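Local coordinates for uncharacterized protein AsbF (Bacillus anthracis, PDB 3DX5) that converts 3-dehydroshikimate to 3,4-dihydroxybenzoate with the help of a manganese ion, supplying the catechol unit of the siderophore petrobactin, at residues A39-Y43 with I91-F96. Residues are numbered along the deposited sequence; the frame is centred on the assembly and turned at random.
Sequences AQNLY and ILANWF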
# COMPACT_ATOMS: atom_id res chain seq x y z
N ALA A 39 -6.07 -2.50 -11.69
CA ALA A 39 -6.58 -2.43 -13.07
C ALA A 39 -5.50 -1.90 -14.05
O ALA A 39 -5.22 -2.51 -15.10
CB ALA A 39 -7.85 -1.51 -13.12
N GLN A 40 -4.89 -0.78 -13.70
CA GLN A 40 -3.91 -0.11 -14.55
C GLN A 40 -2.70 -1.00 -14.75
O GLN A 40 -2.18 -1.13 -15.87
CB GLN A 40 -3.49 1.22 -13.90
CG GLN A 40 -2.32 1.94 -14.66
CD GLN A 40 -2.73 2.43 -16.07
OE1 GLN A 40 -3.92 2.54 -16.41
NE2 GLN A 40 -1.74 2.73 -16.89
N ASN A 41 -2.20 -1.59 -13.68
CA ASN A 41 -1.02 -2.43 -13.85
C ASN A 41 -1.28 -3.72 -14.59
O ASN A 41 -0.39 -4.22 -15.27
CB ASN A 41 -0.30 -2.65 -12.52
CG ASN A 41 0.42 -1.39 -12.05
OD1 ASN A 41 0.17 -0.85 -10.96
ND2 ASN A 41 1.31 -0.91 -12.88
N LEU A 42 -2.49 -4.28 -14.47
CA LEU A 42 -2.84 -5.46 -15.27
C LEU A 42 -2.83 -5.09 -16.76
O LEU A 42 -2.26 -5.82 -17.59
CB LEU A 42 -4.20 -6.03 -14.88
CG LEU A 42 -4.26 -6.69 -13.49
CD1 LEU A 42 -5.73 -6.98 -13.12
CD2 LEU A 42 -3.43 -7.99 -13.44
N TYR A 43 -3.43 -3.95 -17.08
CA TYR A 43 -3.43 -3.47 -18.45
C TYR A 43 -2.03 -3.26 -19.02
O TYR A 43 -1.75 -3.65 -20.17
CB TYR A 43 -4.24 -2.16 -18.50
CG TYR A 43 -4.28 -1.42 -19.84
CD1 TYR A 43 -5.30 -1.63 -20.75
CD2 TYR A 43 -3.32 -0.43 -20.15
CE1 TYR A 43 -5.37 -0.91 -21.95
CE2 TYR A 43 -3.39 0.30 -21.35
CZ TYR A 43 -4.41 0.03 -22.24
OH TYR A 43 -4.46 0.74 -23.43
N ILE A 91 -10.90 3.83 -20.48
CA ILE A 91 -10.29 2.73 -21.23
C ILE A 91 -10.30 1.40 -20.41
O ILE A 91 -10.74 0.31 -20.91
CB ILE A 91 -8.85 3.10 -21.68
CG1 ILE A 91 -8.94 4.06 -22.86
CG2 ILE A 91 -8.07 1.83 -22.04
CD1 ILE A 91 -7.60 4.64 -23.34
N LEU A 92 -9.83 1.48 -19.16
CA LEU A 92 -9.82 0.33 -18.25
C LEU A 92 -11.25 -0.20 -18.01
O LEU A 92 -11.47 -1.40 -18.07
CB LEU A 92 -9.12 0.67 -16.92
CG LEU A 92 -7.66 1.12 -16.98
CD1 LEU A 92 -7.19 1.54 -15.62
CD2 LEU A 92 -6.71 0.01 -17.54
N ALA A 93 -12.20 0.69 -17.75
CA ALA A 93 -13.59 0.23 -17.51
C ALA A 93 -14.17 -0.48 -18.72
O ALA A 93 -14.88 -1.47 -18.59
CB ALA A 93 -14.50 1.41 -17.11
N ASN A 94 -13.84 0.01 -19.91
CA ASN A 94 -14.22 -0.65 -21.14
C ASN A 94 -13.63 -2.06 -21.20
O ASN A 94 -14.33 -3.02 -21.49
CB ASN A 94 -13.80 0.17 -22.35
CG ASN A 94 -14.50 -0.30 -23.61
OD1 ASN A 94 -13.90 -0.89 -24.51
ND2 ASN A 94 -15.79 -0.08 -23.64
N TRP A 95 -12.33 -2.20 -20.89
CA TRP A 95 -11.68 -3.48 -21.01
C TRP A 95 -12.25 -4.46 -19.97
O TRP A 95 -12.54 -5.63 -20.27
CB TRP A 95 -10.17 -3.30 -20.82
CG TRP A 95 -9.37 -4.55 -20.96
CD1 TRP A 95 -9.51 -5.52 -21.91
CD2 TRP A 95 -8.24 -4.93 -20.15
NE1 TRP A 95 -8.53 -6.49 -21.74
CE2 TRP A 95 -7.74 -6.14 -20.68
CE3 TRP A 95 -7.59 -4.34 -19.05
CZ2 TRP A 95 -6.64 -6.81 -20.12
CZ3 TRP A 95 -6.49 -5.01 -18.48
CH2 TRP A 95 -6.02 -6.23 -19.02
N PHE A 96 -12.42 -3.98 -18.74
CA PHE A 96 -12.94 -4.80 -17.66
C PHE A 96 -14.46 -4.99 -17.67
O PHE A 96 -14.99 -5.74 -16.86
CB PHE A 96 -12.48 -4.26 -16.31
CG PHE A 96 -11.03 -4.58 -16.01
CD1 PHE A 96 -10.63 -5.90 -15.69
CD2 PHE A 96 -10.06 -3.60 -16.08
CE1 PHE A 96 -9.30 -6.21 -15.40
CE2 PHE A 96 -8.71 -3.88 -15.82
CZ PHE A 96 -8.33 -5.20 -15.47
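Tyr-43 and Trp-95 both hold CG anti to the backbone N (chi1 175° and -178°), which sends each ring across toward the other helix, so that they meet. There the edge of the tyrosine is turned toward the face of the indole's six-membered ring in an offset T-shaped pair, centroids 5.8 Å apart. The six-membered ring of the indole also meets the backbone: Trp-95 CZ3 lies 3.4 Å from Tyr-43 CA. Next to it, Leu-92 CD2 packs 3.4 Å from Tyr-43 CB, while the other branch, CD1, reaches Ala-39 CB and Gln-40 OE1. That oxygen has its polar partner in Gln-88, which donates a hydrogen bond to it. Deeper in, Phe-96 brings CE2 to 3.7 Å from Ala-39 CB and CZ to 3.9 Å from Leu-42 CD1, with Leu-34 of strand 31-35 also touching the side chain. Farther out, Ile-91 CG2 touches Tyr-43 CE1. No hydrogen bond joins the two segments, whose axes cross at 75°. Tyr-47 stacks on Trp-95, and Leu-14 of the second subunit packs on Leu-42. Bound 3,4-dihydroxybenzoic acid is about 13 Å from the Ala-39 side chain. This is apolar packing of helix 36-45 on helix 79-96 in the outer helical layer of a xylose isomerase-like TIM barrel.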